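Local coordinates for protein uracil-DNA glycosylase (Nitratifractor salsuginis, PDB 5X3G) that belongs to the uracil-DNA glycosylase family and folds around a central four-stranded parallel beta sheet with flanking helices, at residues L165-F173 and H182-L193; I53-S64 and P80-Y90. All blocks are in the same frame, centred on the assembly; numbering follows the deposited sequence.

Contact 1. Residues L165-F173 and H182-L193; sequences LLLNMALLF and HIRAWRAFIEKL
Ala170 and Ile183 form the closest CA pair, 4.8 Å apart, between strand 165-168 with its trailing loop and helix 182-193. Strand and helix run roughly antiparallel, their axes 11.0 Å apart at 149°, as the first half of a beta-alpha-beta crossover: the chain leaves the sheet from an edge strand, returns along this helix and continues into strand 203-207. The indole of Trp186 lies against residues 169-172. Its CG stands beside the backbone N (chi1 -75°), which turns one face of the indole to the loop: Ala170 CA sits over the five-membered ring, and Leu171 CB lies 4.0 Å from the centroid of the six-membered ring of Trp186, both CH-pi contacts. Leu171 CD1 reaches on to the Phe189 ring. Next along, Leu172 crosses His182 at about a right angle, its CD1 3.6 Å from the imidazole centroid of His182. Tyr42 OH bonds to both His182 ND1 and Trp186 NE1, tying the two rings to helix 40-48. From the strand itself, Leu167 meets Leu193 tip to tip, CD2 to CD2 at 3.6 Å. A water donates to Met169 O at 2.7 Å and to Ile183 O at 2.8 Å.

Contact 2. Residues I53-S64 and P80-Y90; sequences IPPRDRLLAAFS and PYPRPESAIGY
Ile53 drives its CD1 into the bend of 80-90, 3.2 Å from Tyr81 O and close to Arg83 O as well. A chi1 of 59° sets CG1 between the backbone N and the carbonyl carbon, so that this branch points into the bend while CG2 lies alongside Pro84. The same CD1 also touches the methyl of Ala87. Pro54, which follows a cis peptide bond, crosses Pro80 at about a right angle, its CD 3.6 Å from Pro80 CG, while its CB rests against Ala87 O. Pro80 and Tyr81 close the Gly-Gln-Asp-Pro-Tyr sequence motif familiar in this family, so Ile53 and Pro54 pack on the end of that motif, just beyond strand 73-77. Further along, the type I turn from Arg58 to Ala61 meets Gly89, whose CA makes a CA-H...O contact with Arg58 O at 3.2 Å. A water donates to both Gly89 O and Leu59 O. Tyr90 holds CG anti to its carbonyl carbon (chi1 -62°), which brings the ring against Ala61 and Ala62 at the start of the 3-10 segment 61-63: Ala61 CB sits over one face, 4.2 Å from the Tyr90 ring centroid, offset toward the rim. Ala61 O is gripped twice, by Ser64 N and by Ser64 OG, the latter at 2.6 Å and tilted 19° from the carbonyl plane.

How the contacts relate
Contact 2 closes before contact 1 opens along the chain, yet their centres lie only about 13 Å apart. The two segments of contact 2 precede and follow strand 73-77, the neighbour of strand 164-168 in the parallel sheet, so both contacts gather around the same pair of adjacent strands. They touch directly: Phe173 N lies 2.6 Å from Ile53 O, a probable hydrogen bond, while Ala62 packs against Leu165 and Leu166, and Leu60 meets Leu171. The loop leaving strand 164-168 therefore has helix 179-196 as one neighbour and the loops of contact 2 as another; its Ala170 O packs on Pro80 CD, beside the end of the motif that follows strand 73-77.

Contact 1. Residues L165-F173 and H182-L193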
loop_
_atom_site.group_PDB
_atom_site.type_symbol
_atom_site.label_atom_id
_atom_site.label_comp_id
_atom_site.label_asym_id
_atom_site.label_seq_id
_atom_site.Cartn_x
_atom_site.Cartn_y
_atom_site.Cartn_z
ATOM N N LEU A 165 -5.451 -3.289 3.191
ATOM C CA LEU A 165 -5.293 -1.845 3.295
ATOM C C LEU A 165 -3.834 -1.502 3.025
ATOM O O LEU A 165 -2.949 -1.880 3.803
ATOM C CB LEU A 165 -5.715 -1.349 4.680
ATOM C CG LEU A 165 -5.626 0.158 4.947
ATOM C CD1 LEU A 165 -6.642 0.923 4.120
ATOM C CD2 LEU A 165 -5.810 0.439 6.428
ATOM N N LEU A 166 -3.585 -0.808 1.915
ATOM C CA LEU A 166 -2.229 -0.462 1.489
ATOM C C LEU A 166 -1.840 0.853 2.152
ATOM O O LEU A 166 -2.058 1.938 1.610
ATOM C CB LEU A 166 -2.165 -0.383 -0.029
ATOM C CG LEU A 166 -2.505 -1.690 -0.744
ATOM C CD1 LEU A 166 -2.843 -1.437 -2.210
ATOM C CD2 LEU A 166 -1.354 -2.677 -0.621
ATOM N N LEU A 167 -1.229 0.755 3.331
ATOM C CA LEU A 167 -1.059 1.891 4.229
ATOM C C LEU A 167 0.411 2.287 4.321
ATOM O O LEU A 167 1.243 1.494 4.770
ATOM C CB LEU A 167 -1.609 1.552 5.614
ATOM C CG LEU A 167 -1.487 2.630 6.692
ATOM C CD1 LEU A 167 -2.206 3.900 6.263
ATOM C CD2 LEU A 167 -2.024 2.111 8.016
ATOM N N ASN A 168 0.720 3.514 3.906
ATOM C CA ASN A 168 2.043 4.097 4.097
ATOM C C ASN A 168 2.154 4.702 5.493
ATOM O O ASN A 168 1.167 5.176 6.063
ATOM C CB ASN A 168 2.324 5.172 3.043
ATOM C CG ASN A 168 2.867 4.596 1.745
ATOM O OD1 ASN A 168 3.625 3.630 1.751
ATOM N ND2 ASN A 168 2.470 5.186 0.627
HETATM N N MSE A 169 3.369 4.681 6.042
HETATM C CA MSE A 169 3.619 5.200 7.391
HETATM C C MSE A 169 3.356 6.701 7.466
HETATM O O MSE A 169 2.828 7.198 8.462
HETATM C CB MSE A 169 5.049 4.892 7.837
HETATM C CG MSE A 169 5.318 3.416 8.055
HETATM SE SE MSE A 169 4.289 2.712 9.550
HETATM C CE MSE A 169 5.774 2.180 10.698
ATOM N N ALA A 170 3.739 7.417 6.412
ATOM C CA ALA A 170 3.327 8.794 6.188
ATOM C C ALA A 170 2.575 8.858 4.867
ATOM O O ALA A 170 2.955 8.197 3.897
ATOM C CB ALA A 170 4.526 9.749 6.165
ATOM N N LEU A 171 1.507 9.651 4.826
ATOM C CA LEU A 171 0.631 9.694 3.662
ATOM C C LEU A 171 1.039 10.737 2.629
ATOM O O LEU A 171 0.388 10.831 1.582
ATOM C CB LEU A 171 -0.816 9.952 4.096
ATOM C CG LEU A 171 -1.438 8.948 5.067
ATOM C CD1 LEU A 171 -2.929 9.218 5.221
ATOM C CD2 LEU A 171 -1.187 7.514 4.619
ATOM N N LEU A 172 2.087 11.520 2.880
ATOM C CA LEU A 172 2.502 12.529 1.918
ATOM C C LEU A 172 4.021 12.599 1.862
ATOM O O LEU A 172 4.720 12.192 2.792
ATOM C CB LEU A 172 1.894 13.906 2.244
ATOM C CG LEU A 172 2.203 14.614 3.569
ATOM C CD1 LEU A 172 3.580 15.271 3.575
ATOM C CD2 LEU A 172 1.116 15.637 3.870
ATOM N N PHE A 173 4.515 13.145 0.752
ATOM C CA PHE A 173 5.938 13.267 0.467
ATOM C C PHE A 173 6.209 14.679 -0.030
ATOM O O PHE A 173 5.465 15.191 -0.871
ATOM C CB PHE A 173 6.368 12.235 -0.587
ATOM C CG PHE A 173 7.779 12.410 -1.093
ATOM C CD1 PHE A 173 8.821 11.700 -0.524
ATOM C CD2 PHE A 173 8.056 13.253 -2.160
ATOM C CE1 PHE A 173 10.112 11.841 -0.989
ATOM C CE2 PHE A 173 9.347 13.403 -2.630
ATOM C CZ PHE A 173 10.375 12.692 -2.043
ATOM N N HIS A 182 8.408 13.621 8.258
ATOM C CA HIS A 182 7.006 13.345 7.960
ATOM C C HIS A 182 6.540 12.054 8.619
ATOM O O HIS A 182 5.455 12.011 9.211
ATOM C CB HIS A 182 6.787 13.290 6.447
ATOM C CG HIS A 182 6.817 14.633 5.785
ATOM N ND1 HIS A 182 5.911 15.628 6.080
ATOM C CD2 HIS A 182 7.637 15.142 4.835
ATOM C CE1 HIS A 182 6.175 16.694 5.347
ATOM N NE2 HIS A 182 7.218 16.426 4.583
ATOM N N ILE A 183 7.346 10.992 8.533
ATOM C CA ILE A 183 6.994 9.733 9.187
ATOM C C ILE A 183 6.813 9.946 10.685
ATOM O O ILE A 183 5.860 9.436 11.296
ATOM C CB ILE A 183 8.059 8.661 8.884
ATOM C CG1 ILE A 183 7.965 8.219 7.422
ATOM C CG2 ILE A 183 7.917 7.469 9.821
ATOM C CD1 ILE A 183 9.278 7.747 6.842
ATOM N N ARG A 184 7.709 10.726 11.295
ATOM C CA ARG A 184 7.568 11.033 12.715
ATOM C C ARG A 184 6.283 11.808 12.983
ATOM O O ARG A 184 5.598 11.563 13.984
ATOM C CB ARG A 184 8.793 11.810 13.194
ATOM C CG ARG A 184 8.827 12.137 14.675
ATOM C CD ARG A 184 10.172 11.713 15.246
ATOM N NE ARG A 184 10.465 12.317 16.542
ATOM C CZ ARG A 184 11.236 11.755 17.467
ATOM N NH1 ARG A 184 11.781 10.565 17.250
ATOM N NH2 ARG A 184 11.457 12.381 18.612
ATOM N N ALA A 185 5.922 12.728 12.083
ATOM C CA ALA A 185 4.700 13.504 12.265
ATOM C C ALA A 185 3.447 12.649 12.101
ATOM O O ALA A 185 2.395 12.984 12.656
ATOM C CB ALA A 185 4.671 14.676 11.285
ATOM N N TRP A 186 3.532 11.553 11.349
ATOM C CA TRP A 186 2.387 10.682 11.106
ATOM C C TRP A 186 2.330 9.489 12.050
ATOM O O TRP A 186 1.350 8.732 12.012
ATOM C CB TRP A 186 2.401 10.183 9.659
ATOM C CG TRP A 186 1.983 11.221 8.668
ATOM C CD1 TRP A 186 2.782 12.130 8.043
ATOM C CD2 TRP A 186 0.655 11.460 8.190
ATOM N NE1 TRP A 186 2.036 12.923 7.205
ATOM C CE2 TRP A 186 0.726 12.530 7.277
ATOM C CE3 TRP A 186 -0.587 10.872 8.446
ATOM C CZ2 TRP A 186 -0.397 13.023 6.618
ATOM C CZ3 TRP A 186 -1.701 11.365 7.794
ATOM C CH2 TRP A 186 -1.598 12.429 6.889
ATOM N N ARG A 187 3.350 9.303 12.890
ATOM C CA ARG A 187 3.389 8.130 13.758
ATOM C C ARG A 187 2.181 8.078 14.692
ATOM O O ARG A 187 1.606 7.008 14.916
ATOM C CB ARG A 187 4.695 8.115 14.550
ATOM C CG ARG A 187 4.805 6.967 15.530
ATOM C CD ARG A 187 6.166 6.974 16.185
ATOM N NE ARG A 187 7.220 7.001 15.175
ATOM C CZ ARG A 187 8.381 7.628 15.325
ATOM N NH1 ARG A 187 8.641 8.280 16.450
ATOM N NH2 ARG A 187 9.281 7.608 14.352
ATOM N N ALA A 188 1.779 9.226 15.246
ATOM C CA ALA A 188 0.592 9.253 16.100
ATOM C C ALA A 188 -0.668 8.890 15.323
ATOM O O ALA A 188 -1.568 8.233 15.868
ATOM C CB ALA A 188 0.439 10.629 16.749
ATOM N N PHE A 189 -0.748 9.313 14.059
ATOM C CA PHE A 189 -1.853 8.908 13.198
ATOM C C PHE A 189 -1.890 7.393 13.041
ATOM O O PHE A 189 -2.951 6.769 13.163
ATOM C CB PHE A 189 -1.725 9.595 11.835
ATOM C CG PHE A 189 -2.608 9.007 10.766
ATOM C CD1 PHE A 189 -3.900 9.471 10.585
ATOM C CD2 PHE A 189 -2.137 8.008 9.924
ATOM C CE1 PHE A 189 -4.712 8.938 9.604
ATOM C CE2 PHE A 189 -2.947 7.473 8.942
ATOM C CZ PHE A 189 -4.235 7.937 8.778
ATOM N N ILE A 190 -0.733 6.781 12.763
ATOM C CA ILE A 190 -0.690 5.332 12.573
ATOM C C ILE A 190 -1.076 4.612 13.860
ATOM O O ILE A 190 -1.880 3.673 13.847
ATOM C CB ILE A 190 0.698 4.886 12.078
ATOM C CG1 ILE A 190 1.014 5.509 10.716
ATOM C CG2 ILE A 190 0.753 3.372 11.974
ATOM C CD1 ILE A 190 0.027 5.132 9.639
ATOM N N GLU A 191 -0.503 5.040 14.988
ATOM C CA GLU A 191 -0.813 4.413 16.271
ATOM C C GLU A 191 -2.302 4.485 16.580
ATOM O O GLU A 191 -2.897 3.499 17.035
ATOM C CB GLU A 191 -0.003 5.073 17.387
ATOM N N LYS A 192 -2.927 5.641 16.336
ATOM C CA LYS A 192 -4.360 5.755 16.587
ATOM C C LYS A 192 -5.165 4.884 15.627
ATOM O O LYS A 192 -6.165 4.270 16.024
ATOM C CB LYS A 192 -4.798 7.215 16.483
ATOM C CG LYS A 192 -6.216 7.448 16.957
ATOM C CD LYS A 192 -6.338 7.095 18.427
ATOM C CE LYS A 192 -7.763 7.241 18.911
ATOM N NZ LYS A 192 -7.874 6.999 20.376
ATOM N N LEU A 193 -4.744 4.816 14.362
ATOM C CA LEU A 193 -5.461 4.001 13.387
ATOM C C LEU A 193 -5.398 2.520 13.749
ATOM O O LEU A 193 -6.396 1.803 13.619
ATOM C CB LEU A 193 -4.893 4.238 11.988
ATOM C CG LEU A 193 -5.761 3.790 10.812
ATOM C CD1 LEU A 193 -6.885 4.782 10.584
ATOM C CD2 LEU A 193 -4.924 3.629 9.557
HETATM O O HOH W 1 4.323 7.126 10.711
#

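Contact 2. Residues I53-S64 and P80-Y90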
loop_
_atom_site.group_PDB
_atom_site.type_symbol
_atom_site.label_atom_id
_atom_site.label_comp_id
_atom_site.label_asym_id
_atom_site.label_seq_id
_atom_site.Cartn_x
_atom_site.Cartn_y
_atom_site.Cartn_z
ATOM N N ILE A 53 3.217 15.375 -2.403
ATOM C CA ILE A 53 2.569 14.333 -3.189
ATOM C C ILE A 53 2.204 13.179 -2.258
ATOM O O ILE A 53 2.889 12.957 -1.259
ATOM C CB ILE A 53 3.467 13.853 -4.346
ATOM C CG1 ILE A 53 4.787 13.303 -3.809
ATOM C CG2 ILE A 53 3.710 14.978 -5.340
ATOM C CD1 ILE A 53 5.642 12.646 -4.864
ATOM N N PRO A 54 1.112 12.452 -2.560
ATOM C CA PRO A 54 0.183 12.641 -3.678
ATOM C C PRO A 54 -0.704 13.860 -3.455
ATOM O O PRO A 54 -0.683 14.400 -2.352
ATOM C CB PRO A 54 -0.638 11.351 -3.666
ATOM C CG PRO A 54 -0.669 10.964 -2.239
ATOM C CD PRO A 54 0.680 11.346 -1.686
ATOM N N PRO A 55 -1.460 14.287 -4.467
ATOM C CA PRO A 55 -2.358 15.429 -4.270
ATOM C C PRO A 55 -3.342 15.183 -3.134
ATOM O O PRO A 55 -3.585 14.049 -2.716
ATOM C CB PRO A 55 -3.080 15.563 -5.619
ATOM C CG PRO A 55 -2.824 14.274 -6.339
ATOM C CD PRO A 55 -1.485 13.813 -5.861
ATOM N N ARG A 56 -3.911 16.285 -2.636
ATOM C CA ARG A 56 -4.795 16.232 -1.476
ATOM C C ARG A 56 -5.956 15.266 -1.688
ATOM O O ARG A 56 -6.367 14.569 -0.754
ATOM C CB ARG A 56 -5.310 17.638 -1.162
ATOM C CG ARG A 56 -6.396 17.696 -0.110
ATOM C CD ARG A 56 -6.486 19.075 0.522
ATOM N NE ARG A 56 -7.748 19.257 1.231
ATOM C CZ ARG A 56 -8.869 19.682 0.660
ATOM N NH1 ARG A 56 -8.884 19.978 -0.632
ATOM N NH2 ARG A 56 -9.974 19.818 1.381
ATOM N N ASP A 57 -6.489 15.198 -2.910
ATOM C CA ASP A 57 -7.617 14.313 -3.183
ATOM C C ASP A 57 -7.223 12.841 -3.262
ATOM O O ASP A 57 -8.082 12.008 -3.572
ATOM C CB ASP A 57 -8.310 14.732 -4.481
ATOM C CG ASP A 57 -7.427 14.557 -5.700
ATOM O OD1 ASP A 57 -6.197 14.417 -5.532
ATOM O OD2 ASP A 57 -7.963 14.560 -6.826
ATOM N N ARG A 58 -5.959 12.504 -2.997
ATOM C CA ARG A 58 -5.488 11.126 -3.027
ATOM C C ARG A 58 -4.826 10.684 -1.732
ATOM O O ARG A 58 -4.427 9.518 -1.630
ATOM C CB ARG A 58 -4.496 10.922 -4.179
ATOM C CG ARG A 58 -5.080 10.279 -5.414
ATOM C CD ARG A 58 -4.681 11.064 -6.642
ATOM N NE ARG A 58 -5.014 10.364 -7.875
ATOM C CZ ARG A 58 -5.191 10.964 -9.046
ATOM N NH1 ARG A 58 -5.085 12.283 -9.138
ATOM N NH2 ARG A 58 -5.484 10.246 -10.122
ATOM N N LEU A 59 -4.694 11.577 -0.745
ATOM C CA LEU A 59 -3.973 11.248 0.482
ATOM C C LEU A 59 -4.528 9.991 1.141
ATOM O O LEU A 59 -3.777 9.215 1.748
ATOM C CB LEU A 59 -4.036 12.429 1.451
ATOM C CG LEU A 59 -3.212 13.661 1.078
ATOM C CD1 LEU A 59 -3.526 14.828 2.005
ATOM C CD2 LEU A 59 -1.723 13.338 1.106
ATOM N N LEU A 60 -5.837 9.767 1.020
ATOM C CA LEU A 60 -6.528 8.669 1.685
ATOM C C LEU A 60 -7.103 7.665 0.691
ATOM O O LEU A 60 -8.094 6.994 0.986
ATOM C CB LEU A 60 -7.640 9.215 2.576
ATOM C CG LEU A 60 -7.239 10.263 3.612
ATOM C CD1 LEU A 60 -8.472 10.981 4.125
ATOM C CD2 LEU A 60 -6.483 9.613 4.758
ATOM N N ALA A 61 -6.488 7.553 -0.491
ATOM C CA ALA A 61 -7.020 6.670 -1.526
ATOM C C ALA A 61 -7.084 5.218 -1.065
ATOM O O ALA A 61 -7.907 4.442 -1.571
ATOM C CB ALA A 61 -6.177 6.780 -2.795
ATOM N N ALA A 62 -6.233 4.834 -0.110
ATOM C CA ALA A 62 -6.268 3.475 0.417
ATOM C C ALA A 62 -7.562 3.171 1.165
ATOM O O ALA A 62 -7.900 1.996 1.346
ATOM C CB ALA A 62 -5.068 3.241 1.331
ATOM N N PHE A 63 -8.293 4.198 1.598
ATOM C CA PHE A 63 -9.551 4.034 2.315
ATOM C C PHE A 63 -10.773 4.256 1.432
ATOM O O PHE A 63 -11.900 4.226 1.937
ATOM C CB PHE A 63 -9.612 5.001 3.508
ATOM C CG PHE A 63 -8.451 4.879 4.464
ATOM C CD1 PHE A 63 -8.567 4.131 5.626
ATOM C CD2 PHE A 63 -7.253 5.530 4.214
ATOM C CE1 PHE A 63 -7.506 4.024 6.514
ATOM C CE2 PHE A 63 -6.188 5.426 5.095
ATOM C CZ PHE A 63 -6.317 4.673 6.245
ATOM N N SER A 64 -10.581 4.477 0.130
ATOM C CA SER A 64 -11.664 4.932 -0.735
ATOM C C SER A 64 -12.557 3.806 -1.241
ATOM O O SER A 64 -13.558 4.089 -1.909
ATOM C CB SER A 64 -11.090 5.701 -1.928
ATOM O OG SER A 64 -10.244 4.877 -2.710
ATOM N N PRO A 80 4.982 7.977 0.367
ATOM C CA PRO A 80 4.724 7.956 -1.079
ATOM C C PRO A 80 6.004 7.923 -1.905
ATOM O O PRO A 80 7.070 8.359 -1.464
ATOM C CB PRO A 80 3.943 9.252 -1.315
ATOM C CG PRO A 80 3.244 9.488 -0.038
ATOM C CD PRO A 80 4.173 9.013 1.040
ATOM N N TYR A 81 5.881 7.392 -3.118
ATOM C CA TYR A 81 7.007 7.344 -4.033
ATOM C C TYR A 81 7.472 8.763 -4.365
ATOM O O TYR A 81 6.654 9.678 -4.490
ATOM C CB TYR A 81 6.621 6.603 -5.311
ATOM C CG TYR A 81 6.506 5.099 -5.158
ATOM C CD1 TYR A 81 7.614 4.328 -4.832
ATOM C CD2 TYR A 81 5.293 4.450 -5.358
ATOM C CE1 TYR A 81 7.517 2.954 -4.701
ATOM C CE2 TYR A 81 5.188 3.074 -5.228
ATOM C CZ TYR A 81 6.301 2.332 -4.901
ATOM O OH TYR A 81 6.204 0.966 -4.770
ATOM N N PRO A 82 8.786 8.973 -4.527
ATOM C CA PRO A 82 9.310 10.338 -4.704
ATOM C C PRO A 82 8.941 10.985 -6.033
ATOM O O PRO A 82 9.541 11.992 -6.425
ATOM C CB PRO A 82 10.831 10.143 -4.599
ATOM C CG PRO A 82 11.021 8.783 -3.968
ATOM C CD PRO A 82 9.862 7.972 -4.439
ATOM N N ARG A 83 7.950 10.435 -6.721
ATOM C CA ARG A 83 7.639 10.840 -8.084
ATOM C C ARG A 83 6.181 11.269 -8.169
ATOM O O ARG A 83 5.298 10.553 -7.682
ATOM C CB ARG A 83 7.945 9.680 -9.030
ATOM C CG ARG A 83 9.428 9.349 -9.090
ATOM C CD ARG A 83 9.713 8.172 -9.998
ATOM N NE ARG A 83 9.069 6.972 -9.475
ATOM C CZ ARG A 83 9.584 6.203 -8.521
ATOM N NH1 ARG A 83 10.757 6.506 -7.979
ATOM N NH2 ARG A 83 8.923 5.134 -8.100
ATOM N N PRO A 84 5.890 12.435 -8.755
ATOM C CA PRO A 84 4.490 12.889 -8.822
ATOM C C PRO A 84 3.561 11.909 -9.516
ATOM O O PRO A 84 2.450 11.669 -9.031
ATOM C CB PRO A 84 4.593 14.219 -9.583
ATOM C CG PRO A 84 5.999 14.668 -9.383
ATOM C CD PRO A 84 6.826 13.423 -9.319
ATOM N N GLU A 85 3.988 11.325 -10.635
ATOM C CA GLU A 85 3.143 10.374 -11.343
ATOM C C GLU A 85 3.120 8.999 -10.681
ATOM O O GLU A 85 2.243 8.189 -10.998
ATOM C CB GLU A 85 3.596 10.247 -12.802
ATOM C CG GLU A 85 4.962 9.605 -13.005
ATOM C CD GLU A 85 6.133 10.549 -12.778
ATOM O OE1 GLU A 85 5.909 11.701 -12.351
ATOM O OE2 GLU A 85 7.285 10.134 -13.034
ATOM N N SER A 86 4.049 8.725 -9.762
ATOM C CA SER A 86 4.096 7.440 -9.070
ATOM C C SER A 86 3.262 7.406 -7.798
ATOM O O SER A 86 2.698 6.356 -7.468
ATOM C CB SER A 86 5.538 7.078 -8.709
ATOM O OG SER A 86 6.194 6.420 -9.774
ATOM N N ALA A 87 3.187 8.513 -7.063
ATOM C CA ALA A 87 2.489 8.556 -5.784
ATOM C C ALA A 87 1.002 8.786 -6.024
ATOM O O ALA A 87 0.608 9.842 -6.531
ATOM C CB ALA A 87 3.064 9.652 -4.889
ATOM N N ILE A 88 0.179 7.802 -5.655
ATOM C CA ILE A 88 -1.251 7.873 -5.931
ATOM C C ILE A 88 -2.063 7.464 -4.708
ATOM O O ILE A 88 -3.236 7.096 -4.829
ATOM C CB ILE A 88 -1.627 7.000 -7.144
ATOM C CG1 ILE A 88 -1.281 5.532 -6.884
ATOM C CG2 ILE A 88 -0.942 7.503 -8.410
ATOM C CD1 ILE A 88 -1.832 4.594 -7.937
ATOM N N GLY A 89 -1.454 7.522 -3.526
ATOM C CA GLY A 89 -2.185 7.302 -2.293
ATOM C C GLY A 89 -2.273 5.869 -1.822
ATOM O O GLY A 89 -3.058 5.578 -0.911
ATOM N N TYR A 90 -1.496 4.964 -2.414
ATOM C CA TYR A 90 -1.448 3.566 -2.011
ATOM C C TYR A 90 -0.015 3.175 -1.701
ATOM O O TYR A 90 0.913 3.569 -2.414
ATOM C CB TYR A 90 -1.976 2.632 -3.108
ATOM C CG TYR A 90 -3.420 2.838 -3.487
ATOM C CD1 TYR A 90 -4.441 2.265 -2.743
ATOM C CD2 TYR A 90 -3.763 3.582 -4.607
ATOM C CE1 TYR A 90 -5.765 2.439 -3.094
ATOM C CE2 TYR A 90 -5.086 3.764 -4.969
ATOM C CZ TYR A 90 -6.083 3.190 -4.206
ATOM O OH TYR A 90 -7.400 3.365 -4.564
HETATM O O HOH W 2 -3.580 6.156 1.694
#